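PDB 5GIV: carboxypeptidase 1 from Deinococcus radiodurans str. R1, which probably removes amino acids one by one from the C-terminus of peptides, with broad specificity except for proline, as a zinc-dependent carboxypeptidase of the M32 family. Local coordinates for residues 211-216 with 317-322; 260-265 with 306-311; 311-316 with 334-339; 341-346 with 351-356. One frame throughout, in Å; residues are numbered along the deposited sequence.

Contact 1 of 4, residues 211-216 with 317-322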
loop_
_atom_site.group_PDB
_atom_site.type_symbol
_atom_site.label_atom_id
_atom_site.label_comp_id
_atom_site.label_asym_id
_atom_site.label_seq_id
_atom_site.Cartn_x
_atom_site.Cartn_y
_atom_site.Cartn_z
ATOM N N LEU A 211 -11.519 -11.254 13.614
ATOM C CA LEU A 211 -10.160 -10.939 13.193
ATOM C C LEU A 211 -9.193 -11.048 14.367
ATOM O O LEU A 211 -8.096 -11.601 14.227
ATOM C CB LEU A 211 -10.105 -9.540 12.580
ATOM C CG LEU A 211 -10.832 -9.413 11.249
ATOM C CD1 LEU A 211 -10.954 -7.951 10.804
ATOM C CD2 LEU A 211 -10.097 -10.251 10.221
ATOM N N ALA A 212 -9.589 -10.548 15.537
ATOM C CA ALA A 212 -8.701 -10.599 16.694
ATOM C C ALA A 212 -8.379 -12.037 17.060
ATOM O O ALA A 212 -7.221 -12.387 17.304
ATOM C CB ALA A 212 -9.327 -9.867 17.886
ATOM N N PHE A 213 -9.395 -12.895 17.085
ATOM C CA PHE A 213 -9.151 -14.295 17.390
ATOM C C PHE A 213 -8.236 -14.934 16.349
ATOM O O PHE A 213 -7.286 -15.649 16.692
ATOM C CB PHE A 213 -10.478 -15.046 17.495
ATOM C CG PHE A 213 -10.309 -16.527 17.663
ATOM C CD1 PHE A 213 -10.145 -17.076 18.925
ATOM C CD2 PHE A 213 -10.312 -17.369 16.567
ATOM C CE1 PHE A 213 -9.982 -18.439 19.087
ATOM C CE2 PHE A 213 -10.159 -18.730 16.728
ATOM C CZ PHE A 213 -9.995 -19.266 17.993
ATOM N N GLY A 214 -8.504 -14.682 15.067
ATOM C CA GLY A 214 -7.692 -15.287 14.021
ATOM C C GLY A 214 -6.229 -14.889 14.101
ATOM O O GLY A 214 -5.338 -15.697 13.817
ATOM N N GLU A 215 -5.959 -13.635 14.471
ATOM C CA GLU A 215 -4.575 -13.183 14.559
ATOM C C GLU A 215 -3.860 -13.760 15.775
ATOM O O GLU A 215 -2.636 -13.929 15.750
ATOM C CB GLU A 215 -4.522 -11.660 14.575
ATOM C CG GLU A 215 -4.857 -11.049 13.240
ATOM C CD GLU A 215 -4.526 -9.589 13.184
ATOM O OE1 GLU A 215 -4.507 -9.037 12.062
ATOM O OE2 GLU A 215 -4.235 -9.007 14.254
ATOM N N ARG A 216 -4.592 -14.069 16.841
ATOM C CA ARG A 216 -3.965 -14.748 17.967
ATOM C C ARG A 216 -3.562 -16.173 17.597
ATOM O O ARG A 216 -2.498 -16.649 18.005
ATOM C CB ARG A 216 -4.904 -14.741 19.170
ATOM C CG ARG A 216 -5.202 -13.343 19.715
ATOM C CD ARG A 216 -5.834 -13.410 21.097
ATOM N NE ARG A 216 -7.157 -14.030 21.093
ATOM C CZ ARG A 216 -8.294 -13.352 20.964
ATOM N NH1 ARG A 216 -8.271 -12.035 20.815
ATOM N NH2 ARG A 216 -9.457 -13.986 20.980
ATOM N N PHE A 317 -10.851 -23.482 22.256
ATOM C CA PHE A 317 -12.267 -23.284 22.532
ATOM C C PHE A 317 -12.467 -22.301 23.676
ATOM O O PHE A 317 -13.419 -21.508 23.655
ATOM C CB PHE A 317 -12.954 -24.608 22.848
ATOM C CG PHE A 317 -14.437 -24.484 22.994
ATOM C CD1 PHE A 317 -15.233 -24.301 21.882
ATOM C CD2 PHE A 317 -15.036 -24.538 24.241
ATOM C CE1 PHE A 317 -16.601 -24.188 21.996
ATOM C CE2 PHE A 317 -16.415 -24.421 24.370
ATOM C CZ PHE A 317 -17.197 -24.242 23.241
ATOM N N GLY A 318 -11.568 -22.319 24.667
ATOM C CA GLY A 318 -11.679 -21.381 25.770
ATOM C C GLY A 318 -11.642 -19.938 25.306
ATOM O O GLY A 318 -12.532 -19.148 25.629
ATOM N N ASP A 319 -10.607 -19.572 24.542
ATOM C CA ASP A 319 -10.556 -18.225 23.978
ATOM C C ASP A 319 -11.757 -17.974 23.074
ATOM O O ASP A 319 -12.372 -16.901 23.116
ATOM C CB ASP A 319 -9.241 -18.026 23.215
ATOM C CG ASP A 319 -9.163 -16.677 22.511
ATOM O OD1 ASP A 319 -10.044 -15.833 22.729
ATOM O OD2 ASP A 319 -8.200 -16.428 21.764
ATOM N N TRP A 320 -12.126 -18.977 22.283
ATOM C CA TRP A 320 -13.284 -18.875 21.405
ATOM C C TRP A 320 -14.557 -18.612 22.203
ATOM O O TRP A 320 -15.301 -17.667 21.913
ATOM C CB TRP A 320 -13.393 -20.170 20.600
ATOM C CG TRP A 320 -14.431 -20.220 19.527
ATOM C CD1 TRP A 320 -15.587 -20.944 19.541
ATOM C CD2 TRP A 320 -14.386 -19.558 18.260
ATOM N NE1 TRP A 320 -16.267 -20.768 18.368
ATOM C CE2 TRP A 320 -15.552 -19.922 17.560
ATOM C CE3 TRP A 320 -13.476 -18.690 17.650
ATOM C CZ2 TRP A 320 -15.833 -19.445 16.283
ATOM C CZ3 TRP A 320 -13.753 -18.222 16.383
ATOM C CH2 TRP A 320 -14.920 -18.600 15.713
ATOM N N ARG A 321 -14.815 -19.444 23.220
ATOM C CA ARG A 321 -16.020 -19.300 24.033
ATOM C C ARG A 321 -16.038 -17.963 24.760
ATOM O O ARG A 321 -17.077 -17.295 24.823
ATOM C CB ARG A 321 -16.108 -20.446 25.039
ATOM C CG ARG A 321 -17.497 -20.685 25.590
ATOM C CD ARG A 321 -17.473 -21.115 27.054
ATOM N NE ARG A 321 -16.600 -22.264 27.305
ATOM C CZ ARG A 321 -15.400 -22.183 27.882
ATOM N NH1 ARG A 321 -14.674 -23.283 28.074
ATOM N NH2 ARG A 321 -14.924 -20.999 28.270
ATOM N N ASP A 322 -14.898 -17.563 25.328
ATOM C CA ASP A 322 -14.824 -16.292 26.041
ATOM C C ASP A 322 -15.085 -15.123 25.105
ATOM O O ASP A 322 -15.676 -14.114 25.506
ATOM C CB ASP A 322 -13.450 -16.142 26.707
ATOM C CG ASP A 322 -13.240 -17.128 27.849
ATOM O OD1 ASP A 322 -14.227 -17.688 28.366
ATOM O OD2 ASP A 322 -12.074 -17.362 28.218
#
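The indole of Trp-320 drives its edge into the face of the Phe-213 ring, with CE3 of Trp-320 over the centre of the ring and 3.4 Å from Phe-213 CE2. The planes stand 65° apart and the centroids of the two six-membered rings are 4.7 Å apart, a T-shaped (edge-to-face) pair in which polarised C-H bonds of the tryptophan meet the phenylalanine pi cloud. In both residues CG is trans to the backbone N, chi1 174° in Phe-213 and -174° in Trp-320, which sets it beside its own carbonyl carbon and brings the CE3-CZ3 edge of the indole over the phenyl ring. An alanine in place of Phe-213 is likely to open a gap beside the Trp-320 edge and let the indole tilt. Beyond the aromatic pair the chemistry turns ionic. Arg-216 bends at chi3 and turns its guanidinium edge to Asp-319: Arg-216 NE lies 2.7 Å from Asp-319 OD2, on the syn side of the carboxylate, while NH2 completes the salt bridge with a weak, bent bond to OD1. Pairing with Arg-216 probably eases the cost of a carboxylate beside the Phe-213 ring. The whole is an antiparallel helix pair from helices 207-221 and 310-323; the axes of 211-216 and 317-322 approach to 11.0 Å, a spacing filled by large side chains.

Contact 2 of 4, residues 260-265 with 306-311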
loop_
_atom_site.group_PDB
_atom_site.type_symbol
_atom_site.label_atom_id
_atom_site.label_comp_id
_atom_site.label_asym_id
_atom_site.label_seq_id
_atom_site.Cartn_x
_atom_site.Cartn_y
_atom_site.Cartn_z
ATOM N N ALA A 260 -13.963 -16.702 7.968
ATOM C CA ALA A 260 -12.798 -15.875 8.264
ATOM C C ALA A 260 -11.701 -16.688 8.937
ATOM O O ALA A 260 -10.524 -16.595 8.566
ATOM C CB ALA A 260 -13.203 -14.693 9.145
ATOM N N LEU A 261 -12.067 -17.505 9.923
ATOM C CA LEU A 261 -11.049 -18.249 10.654
ATOM C C LEU A 261 -10.215 -19.113 9.712
ATOM O O LEU A 261 -8.977 -19.062 9.732
ATOM C CB LEU A 261 -11.692 -19.101 11.748
ATOM C CG LEU A 261 -10.682 -20.010 12.444
ATOM C CD1 LEU A 261 -9.543 -19.158 12.961
ATOM C CD2 LEU A 261 -11.340 -20.777 13.594
ATOM N N TYR A 262 -10.871 -19.908 8.870
ATOM C CA TYR A 262 -10.117 -20.868 8.080
ATOM C C TYR A 262 -9.500 -20.264 6.824
ATOM O O TYR A 262 -8.481 -20.787 6.350
ATOM C CB TYR A 262 -10.998 -22.089 7.797
ATOM C CG TYR A 262 -11.116 -22.908 9.076
ATOM C CD1 TYR A 262 -10.035 -23.660 9.534
ATOM C CD2 TYR A 262 -12.268 -22.869 9.862
ATOM C CE1 TYR A 262 -10.105 -24.371 10.715
ATOM C CE2 TYR A 262 -12.345 -23.582 11.050
ATOM C CZ TYR A 262 -11.258 -24.334 11.465
ATOM O OH TYR A 262 -11.304 -25.045 12.633
ATOM N N SER A 263 -10.056 -19.165 6.294
ATOM C CA SER A 263 -9.323 -18.385 5.299
ATOM C C SER A 263 -8.020 -17.844 5.880
ATOM O O SER A 263 -6.975 -17.864 5.216
ATOM C CB SER A 263 -10.172 -17.221 4.781
ATOM O OG SER A 263 -11.252 -17.651 3.973
ATOM N N THR A 264 -8.072 -17.328 7.111
ATOM C CA THR A 264 -6.878 -16.773 7.734
ATOM C C THR A 264 -5.838 -17.860 8.004
ATOM O O THR A 264 -4.660 -17.692 7.675
ATOM C CB THR A 264 -7.262 -16.023 9.014
ATOM O OG1 THR A 264 -8.007 -14.851 8.666
ATOM C CG2 THR A 264 -6.031 -15.614 9.808
ATOM N N LEU A 265 -6.263 -19.003 8.558
ATOM C CA LEU A 265 -5.312 -20.086 8.803
ATOM C C LEU A 265 -4.704 -20.571 7.497
ATOM O O LEU A 265 -3.492 -20.784 7.405
ATOM C CB LEU A 265 -5.998 -21.243 9.538
ATOM C CG LEU A 265 -6.697 -20.952 10.869
ATOM C CD1 LEU A 265 -7.081 -22.240 11.587
ATOM C CD2 LEU A 265 -5.811 -20.105 11.755
ATOM N N VAL A 306 -4.003 -29.066 11.089
ATOM C CA VAL A 306 -3.903 -28.429 12.393
ATOM C C VAL A 306 -5.235 -27.782 12.750
ATOM O O VAL A 306 -5.863 -28.142 13.754
ATOM C CB VAL A 306 -2.762 -27.398 12.408
ATOM C CG1 VAL A 306 -2.684 -26.692 13.773
ATOM C CG2 VAL A 306 -1.441 -28.073 12.056
ATOM N N GLY A 307 -5.695 -26.857 11.896
ATOM C CA GLY A 307 -6.793 -25.981 12.269
ATOM C C GLY A 307 -8.110 -26.685 12.519
ATOM O O GLY A 307 -8.952 -26.183 13.269
ATOM N N ARG A 308 -8.327 -27.835 11.885
ATOM C CA ARG A 308 -9.579 -28.564 12.048
ATOM C C ARG A 308 -9.422 -29.801 12.921
ATOM O O ARG A 308 -10.338 -30.632 12.981
ATOM C CB ARG A 308 -10.147 -28.942 10.678
ATOM C CG ARG A 308 -10.529 -27.728 9.839
ATOM C CD ARG A 308 -11.074 -28.121 8.476
ATOM N NE ARG A 308 -11.053 -26.986 7.558
ATOM C CZ ARG A 308 -12.037 -26.098 7.426
ATOM N NH1 ARG A 308 -13.149 -26.216 8.145
ATOM N NH2 ARG A 308 -11.908 -25.098 6.561
ATOM N N SER A 309 -8.300 -29.936 13.618
ATOM C CA SER A 309 -8.052 -31.124 14.423
ATOM C C SER A 309 -8.684 -30.963 15.801
ATOM O O SER A 309 -8.994 -29.856 16.245
ATOM C CB SER A 309 -6.553 -31.375 14.571
ATOM O OG SER A 309 -5.976 -30.396 15.410
ATOM N N ARG A 310 -8.878 -32.092 16.482
ATOM C CA ARG A 310 -9.441 -32.021 17.824
ATOM C C ARG A 310 -8.504 -31.282 18.773
ATOM O O ARG A 310 -8.955 -30.498 19.617
ATOM C CB ARG A 310 -9.772 -33.419 18.346
ATOM C CG ARG A 310 -10.790 -33.380 19.463
ATOM C CD ARG A 310 -11.456 -34.730 19.774
ATOM N NE ARG A 310 -11.372 -35.738 18.715
ATOM C CZ ARG A 310 -12.391 -36.508 18.332
ATOM N NH1 ARG A 310 -13.578 -36.399 18.927
ATOM N NH2 ARG A 310 -12.221 -37.400 17.364
ATOM N N ALA A 311 -7.192 -31.490 18.627
ATOM C CA ALA A 311 -6.240 -30.840 19.522
ATOM C C ALA A 311 -6.309 -29.322 19.407
ATOM O O ALA A 311 -6.113 -28.607 20.398
ATOM C CB ALA A 311 -4.822 -31.328 19.221
#
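Tyr-262 meets segment 306-311, with its type I turn at 306-309, in two ways, through its face and through its hydroxyl. Over one face lies the guanidinium of Arg-308, almost flat at 19° to the ring, with Arg-308 CZ 3.9 Å from the Tyr-262 ring centroid, a stacked cation-pi pair. The arginine chain, extended from CG to NE, runs along the ring: Arg-308 CG comes 3.5 Å from Tyr-262 CE1, and NH2 ends over the CB-CG bond. Salt-bridged to Glu-303 and hydrogen-bonded to Val-340 O and Asn-304, the guanidinium is held in the orientation that stacking needs. At the other end of the ring, Tyr-262 OH donates to Gly-307 O at 2.7 Å, approaching from above the carbonyl plane, and is bonded to Trp-313 NE1 as well. Glycine suits position 307 because a CB would collide with Leu-265 CD1, which sits 3.8 Å from Gly-307 CA. A phenylalanine in place of Tyr-262 would probably leave Gly-307 O and Trp-313 NE1 without their hydroxyl partner. Leu-265 immediately precedes the zinc ligand His-266, so the contact joins the zinc-binding helix 257-275 to the turn before helix 310-323. One tyrosine thus adds cation-pi stacking to a charge already paired with Glu-303, while its hydroxyl satisfies a turn carbonyl.

Contact 3 of 4, residues 311-316 with 334-339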
loop_
_atom_site.group_PDB
_atom_site.type_symbol
_atom_site.label_atom_id
_atom_site.label_comp_id
_atom_site.label_asym_id
_atom_site.label_seq_id
_atom_site.Cartn_x
_atom_site.Cartn_y
_atom_site.Cartn_z
ATOM N N ALA A 311 -7.192 -31.490 18.627
ATOM C CA ALA A 311 -6.240 -30.840 19.522
ATOM C C ALA A 311 -6.309 -29.322 19.407
ATOM O O ALA A 311 -6.113 -28.607 20.398
ATOM C CB ALA A 311 -4.822 -31.328 19.221
ATOM N N PHE A 312 -6.554 -28.810 18.201
ATOM C CA PHE A 312 -6.662 -27.366 18.008
ATOM C C PHE A 312 -7.764 -26.774 18.878
ATOM O O PHE A 312 -7.569 -25.741 19.530
ATOM C CB PHE A 312 -6.897 -27.060 16.524
ATOM C CG PHE A 312 -7.034 -25.597 16.210
ATOM C CD1 PHE A 312 -8.243 -24.939 16.392
ATOM C CD2 PHE A 312 -5.948 -24.878 15.721
ATOM C CE1 PHE A 312 -8.365 -23.604 16.095
ATOM C CE2 PHE A 312 -6.065 -23.534 15.420
ATOM C CZ PHE A 312 -7.274 -22.894 15.605
ATOM N N TRP A 313 -8.942 -27.403 18.886
ATOM C CA TRP A 313 -10.060 -26.828 19.625
ATOM C C TRP A 313 -9.983 -27.113 21.125
ATOM O O TRP A 313 -10.516 -26.331 21.926
ATOM C CB TRP A 313 -11.382 -27.318 19.029
ATOM C CG TRP A 313 -11.652 -26.617 17.751
ATOM C CD1 TRP A 313 -11.555 -27.134 16.491
ATOM C CD2 TRP A 313 -11.985 -25.234 17.594
ATOM N NE1 TRP A 313 -11.836 -26.161 15.560
ATOM C CE2 TRP A 313 -12.102 -24.986 16.212
ATOM C CE3 TRP A 313 -12.206 -24.184 18.489
ATOM C CZ2 TRP A 313 -12.437 -23.731 15.702
ATOM C CZ3 TRP A 313 -12.541 -22.931 17.980
ATOM C CH2 TRP A 313 -12.651 -22.720 16.601
ATOM N N ALA A 314 -9.314 -28.195 21.533
ATOM C CA ALA A 314 -9.014 -28.348 22.955
ATOM C C ALA A 314 -8.220 -27.159 23.473
ATOM O O ALA A 314 -8.380 -26.765 24.633
ATOM C CB ALA A 314 -8.255 -29.648 23.212
ATOM N N ALA A 315 -7.389 -26.557 22.620
ATOM C CA ALA A 315 -6.538 -25.444 23.019
ATOM C C ALA A 315 -7.238 -24.094 22.915
ATOM O O ALA A 315 -7.026 -23.226 23.771
ATOM C CB ALA A 315 -5.274 -25.418 22.156
ATOM N N TYR A 316 -8.110 -23.907 21.919
ATOM C CA TYR A 316 -8.643 -22.585 21.628
ATOM C C TYR A 316 -10.124 -22.419 21.930
ATOM O O TYR A 316 -10.612 -21.287 21.893
ATOM C CB TYR A 316 -8.383 -22.205 20.160
ATOM C CG TYR A 316 -6.943 -21.877 19.906
ATOM C CD1 TYR A 316 -6.410 -20.676 20.352
ATOM C CD2 TYR A 316 -6.111 -22.755 19.228
ATOM C CE1 TYR A 316 -5.090 -20.364 20.139
ATOM C CE2 TYR A 316 -4.781 -22.448 19.006
ATOM C CZ TYR A 316 -4.278 -21.253 19.468
ATOM O OH TYR A 316 -2.958 -20.920 19.270
ATOM N N GLU A 334 -16.443 -30.278 22.046
ATOM C CA GLU A 334 -16.530 -31.333 21.039
ATOM C C GLU A 334 -17.472 -30.946 19.902
ATOM O O GLU A 334 -17.263 -31.353 18.754
ATOM C CB GLU A 334 -16.963 -32.650 21.697
ATOM C CG GLU A 334 -17.222 -33.833 20.748
ATOM C CD GLU A 334 -15.959 -34.384 20.061
ATOM O OE1 GLU A 334 -16.100 -35.261 19.172
ATOM O OE2 GLU A 334 -14.827 -33.959 20.409
ATOM N N GLU A 335 -18.528 -30.187 20.200
ATOM C CA GLU A 335 -19.455 -29.808 19.144
ATOM C C GLU A 335 -18.825 -28.798 18.188
ATOM O O GLU A 335 -19.043 -28.865 16.975
ATOM C CB GLU A 335 -20.745 -29.269 19.755
ATOM C CG GLU A 335 -21.595 -30.368 20.358
ATOM C CD GLU A 335 -22.841 -29.853 21.029
ATOM O OE1 GLU A 335 -22.738 -28.916 21.843
ATOM O OE2 GLU A 335 -23.917 -30.413 20.763
ATOM N N MET A 336 -18.015 -27.880 18.708
ATOM C CA MET A 336 -17.321 -26.945 17.839
ATOM C C MET A 336 -16.328 -27.671 16.941
ATOM O O MET A 336 -16.186 -27.327 15.760
ATOM C CB MET A 336 -16.626 -25.869 18.670
ATOM C CG MET A 336 -15.856 -24.862 17.840
ATOM S SD MET A 336 -16.937 -23.909 16.757
ATOM C CE MET A 336 -17.985 -23.128 17.955
ATOM N N TYR A 337 -15.646 -28.695 17.474
ATOM C CA TYR A 337 -14.749 -29.487 16.637
ATOM C C TYR A 337 -15.508 -30.210 15.531
ATOM O O TYR A 337 -15.032 -30.286 14.391
ATOM C CB TYR A 337 -13.965 -30.490 17.483
ATOM C CG TYR A 337 -13.402 -31.639 16.673
ATOM C CD1 TYR A 337 -12.307 -31.465 15.847
ATOM C CD2 TYR A 337 -13.986 -32.900 16.730
ATOM C CE1 TYR A 337 -11.802 -32.514 15.098
ATOM C CE2 TYR A 337 -13.487 -33.958 15.992
ATOM C CZ TYR A 337 -12.399 -33.763 15.180
ATOM O OH TYR A 337 -11.910 -34.819 14.447
ATOM N N ARG A 338 -16.679 -30.761 15.838
ATOM C CA ARG A 338 -17.413 -31.463 14.793
ATOM C C ARG A 338 -17.987 -30.492 13.769
ATOM O O ARG A 338 -18.066 -30.824 12.582
ATOM C CB ARG A 338 -18.526 -32.314 15.399
ATOM C CG ARG A 338 -18.037 -33.310 16.428
ATOM C CD ARG A 338 -19.209 -33.954 17.158
ATOM N NE ARG A 338 -19.508 -35.279 16.631
ATOM C CZ ARG A 338 -18.988 -36.398 17.124
ATOM N NH1 ARG A 338 -18.157 -36.338 18.163
ATOM N NH2 ARG A 338 -19.300 -37.574 16.588
ATOM N N ALA A 339 -18.370 -29.291 14.202
ATOM C CA ALA A 339 -19.040 -28.362 13.307
ATOM C C ALA A 339 -18.117 -27.820 12.224
ATOM O O ALA A 339 -18.601 -27.419 11.159
ATOM C CB ALA A 339 -19.633 -27.209 14.108
#
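Met-336 lies against the indole of Trp-313, the tightest part of the contact between 311-316 and 334-339. Met-336 CG stands 3.7 Å from the centroid of the Trp-313 six-membered ring and only 9° off the normal, so a methylene C-H faces the pi cloud. The thioether sulfur follows over the same ring, with Met-336 SD 4.6 Å from that centroid of Trp-313, a Met-aromatic contact. Bends at chi2 (63°) and chi3 (61°) fold the end of the methionine chain back instead of letting it run straight out, and a flexible unbranched residue is suited to such moulding against a flat surface. The opposite face of the indole is backed by Phe-312, whose CD1 is 3.7 Å above the Trp-313 plane, so Trp-313 is sandwiched. Toward the five-membered ring the fit slackens: Trp-313 CD1 lies 4.0 Å from Tyr-337 CA and 4.2 Å from Tyr-337 CB, near the plane of the phenol ring, which itself packs on helix 487-501. The far side of helix 333-339 is polar and partly exposed. There Arg-338 pairs with Glu-334 one turn back through a weakly aligned salt bridge, and Glu-334 also pairs with Arg-310. No hydrogen bond crosses between the two segments; their cohesion rests on dispersion, CH-pi and sulfur-aromatic attraction, while the charged pairs stay on the partly exposed side of helix 333-339.

Contact 4 of 4, residues 341-346 with 351-356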
loop_
_atom_site.group_PDB
_atom_site.type_symbol
_atom_site.label_atom_id
_atom_site.label_comp_id
_atom_site.label_asym_id
_atom_site.label_seq_id
_atom_site.Cartn_x
_atom_site.Cartn_y
_atom_site.Cartn_z
ATOM N N ASN A 341 -16.055 -29.617 10.602
ATOM C CA ASN A 341 -15.734 -30.764 9.764
ATOM C C ASN A 341 -16.983 -31.365 9.136
ATOM O O ASN A 341 -17.098 -32.585 8.994
ATOM C CB ASN A 341 -14.981 -31.836 10.551
ATOM C CG ASN A 341 -13.590 -31.397 10.958
ATOM O OD1 ASN A 341 -12.722 -31.195 10.107
ATOM N ND2 ASN A 341 -13.358 -31.280 12.264
ATOM N N THR A 342 -17.946 -30.532 8.754
ATOM C CA THR A 342 -19.084 -31.045 8.010
ATOM C C THR A 342 -18.708 -31.297 6.554
ATOM O O THR A 342 -17.732 -30.756 6.035
ATOM C CB THR A 342 -20.262 -30.078 8.075
ATOM O OG1 THR A 342 -20.019 -28.977 7.190
ATOM C CG2 THR A 342 -20.544 -29.606 9.501
ATOM N N VAL A 343 -19.521 -32.115 5.887
ATOM C CA VAL A 343 -19.285 -32.514 4.502
ATOM C C VAL A 343 -20.601 -32.426 3.744
ATOM O O VAL A 343 -21.663 -32.707 4.304
ATOM C CB VAL A 343 -18.722 -33.952 4.409
ATOM C CG1 VAL A 343 -18.656 -34.405 2.950
ATOM C CG2 VAL A 343 -17.363 -34.059 5.077
ATOM N N SER A 344 -20.538 -32.024 2.475
ATOM C CA SER A 344 -21.716 -32.076 1.613
ATOM C C SER A 344 -21.301 -31.767 0.183
ATOM O O SER A 344 -20.334 -31.040 -0.050
ATOM C CB SER A 344 -22.801 -31.094 2.064
ATOM O OG SER A 344 -22.385 -29.765 1.842
ATOM N N ARG A 345 -22.063 -32.304 -0.765
ATOM C CA ARG A 345 -21.879 -31.947 -2.164
ATOM C C ARG A 345 -22.347 -30.516 -2.361
ATOM O O ARG A 345 -23.513 -30.202 -2.110
ATOM C CB ARG A 345 -22.672 -32.883 -3.064
ATOM C CG ARG A 345 -22.501 -34.330 -2.713
ATOM C CD ARG A 345 -23.492 -35.193 -3.466
ATOM N NE ARG A 345 -23.430 -36.556 -2.953
ATOM C CZ ARG A 345 -24.402 -37.141 -2.262
ATOM N NH1 ARG A 345 -25.544 -36.500 -2.026
ATOM N NH2 ARG A 345 -24.231 -38.381 -1.820
ATOM N N SER A 346 -21.445 -29.647 -2.796
ATOM C CA SER A 346 -21.739 -28.228 -2.922
ATOM C C SER A 346 -21.221 -27.746 -4.271
ATOM O O SER A 346 -20.625 -28.508 -5.038
ATOM C CB SER A 346 -21.135 -27.423 -1.761
ATOM O OG SER A 346 -19.733 -27.644 -1.642
ATOM N N ASP A 351 -15.104 -23.230 -1.150
ATOM C CA ASP A 351 -15.746 -23.519 0.126
ATOM C C ASP A 351 -15.948 -25.009 0.384
ATOM O O ASP A 351 -16.526 -25.370 1.410
ATOM C CB ASP A 351 -17.106 -22.824 0.198
ATOM C CG ASP A 351 -16.999 -21.324 0.060
ATOM O OD1 ASP A 351 -15.905 -20.773 0.309
ATOM O OD2 ASP A 351 -18.029 -20.695 -0.269
ATOM N N ALA A 352 -15.507 -25.876 -0.520
ATOM C CA ALA A 352 -15.851 -27.284 -0.421
ATOM C C ALA A 352 -15.057 -27.954 0.695
ATOM O O ALA A 352 -13.932 -27.560 1.012
ATOM C CB ALA A 352 -15.613 -27.987 -1.759
ATOM N N ASP A 353 -15.678 -28.959 1.308
ATOM C CA ASP A 353 -15.138 -29.645 2.475
ATOM C C ASP A 353 -13.936 -30.521 2.106
ATOM O O ASP A 353 -13.581 -30.700 0.935
ATOM C CB ASP A 353 -16.220 -30.504 3.107
ATOM C CG ASP A 353 -16.716 -31.569 2.155
ATOM O OD1 ASP A 353 -16.044 -32.609 2.023
ATOM O OD2 ASP A 353 -17.762 -31.353 1.510
ATOM N N GLU A 354 -13.342 -31.126 3.137
ATOM C CA GLU A 354 -12.141 -31.928 2.944
ATOM C C GLU A 354 -12.387 -33.130 2.041
ATOM O O GLU A 354 -11.451 -33.623 1.399
ATOM C CB GLU A 354 -11.616 -32.416 4.292
ATOM C CG GLU A 354 -10.839 -31.387 5.088
ATOM C CD GLU A 354 -10.156 -32.004 6.296
ATOM O OE1 GLU A 354 -10.877 -32.482 7.198
ATOM O OE2 GLU A 354 -8.903 -32.026 6.323
ATOM N N LEU A 355 -13.617 -33.638 1.999
ATOM C CA LEU A 355 -13.851 -34.895 1.303
ATOM C C LEU A 355 -14.254 -34.710 -0.154
ATOM O O LEU A 355 -13.864 -35.515 -1.005
ATOM C CB LEU A 355 -14.913 -35.718 2.040
ATOM C CG LEU A 355 -14.517 -36.238 3.421
ATOM C CD1 LEU A 355 -15.564 -37.199 3.933
ATOM C CD2 LEU A 355 -13.131 -36.891 3.369
ATOM N N THR A 356 -15.053 -33.695 -0.464
ATOM C CA THR A 356 -15.534 -33.492 -1.823
ATOM C C THR A 356 -14.706 -32.490 -2.617
ATOM O O THR A 356 -14.928 -32.352 -3.824
ATOM C CB THR A 356 -17.002 -33.047 -1.806
ATOM O OG1 THR A 356 -17.101 -31.746 -1.216
ATOM C CG2 THR A 356 -17.854 -34.039 -1.003
HETATM O O HOH W 1 -14.853 -30.994 6.212
HETATM O O HOH W 2 -18.701 -28.854 0.644
HETATM O O HOH W 3 -18.371 -29.946 -2.936
#
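Asp-353 OD2 is gripped from opposite faces of its carboxylate plane: Ser-344 N donates to it at 3.0 Å in a nearly straight bond (168°), and Thr-356 OG1 donates to Asp-353 OD2 from the other face at 2.8 Å. Ser-344 O, another acceptor, also lies 3.0 Å from Asp-353 OD2 without bonding, a closeness probably offset by a water that donates to Ser-344 O. The partner oxygen, Asp-353 OD1, takes two backbone donors, Leu-355 N at 2.6 Å on its anti side and Thr-356 N at 2.9 Å from above the plane. With chi1 at 61°, CG sits between the backbone N and the carbonyl carbon, a turn that folds the carboxylate back over the peptides that follow it. OD1 thereby closes an Asx turn with Leu-355 and an Asx motif with Thr-356, just ahead of helix 357-372, and aspartate suits the place because its short chain can collect donors from its own backbone and from the facing segment 341-346 at once. Four donors of this kind would probably favour the ionised carboxylate. Val-343 lies across Asp-353, with Val-343 CG1 3.3 Å from Asp-353 OD1, and Val-343 CG2 meets Leu-355 CD1 at 3.8 Å, a small apolar patch continued by Val-190 and Tyr-497. Water fills the seams between the segments. The molecule on Ser-344 O also accepts from Asp-353 N, while another links Ser-346 N to Thr-356 OG1. At the buried end Asn-341 OD1 and Glu-354 OE1 each engage Lys-496 NZ, and Tyr-497 and Tyr-492 hydrogen-bond to the glutamate.

Overall arrangement
Contacts 1, 2 and 3 all use helix 310-323 and touch one another: Phe-213 of contact 1 packs on Leu-261 of contact 2, and Trp-320 on Trp-313 of contact 3. Contact 2, on the zinc-binding helix 257-275, is the most central, its centre about 16 Å from the centre of the chain; it mixes stacking with a buried hydrogen bond. Contact 3 is buried too but wholly apolar across its segments, whereas contact 1, only partly buried, adds a salt bridge to its aromatic pair. Contact 4, in the loop between helices 333-339 and 357-372, is partly buried, from Asn-341 and Glu-354 inside to exposed Ser-344, and relies on carboxylate-to-backbone bonds and water. It reaches contact 2 through Arg-308 O and Asn-341 ND2.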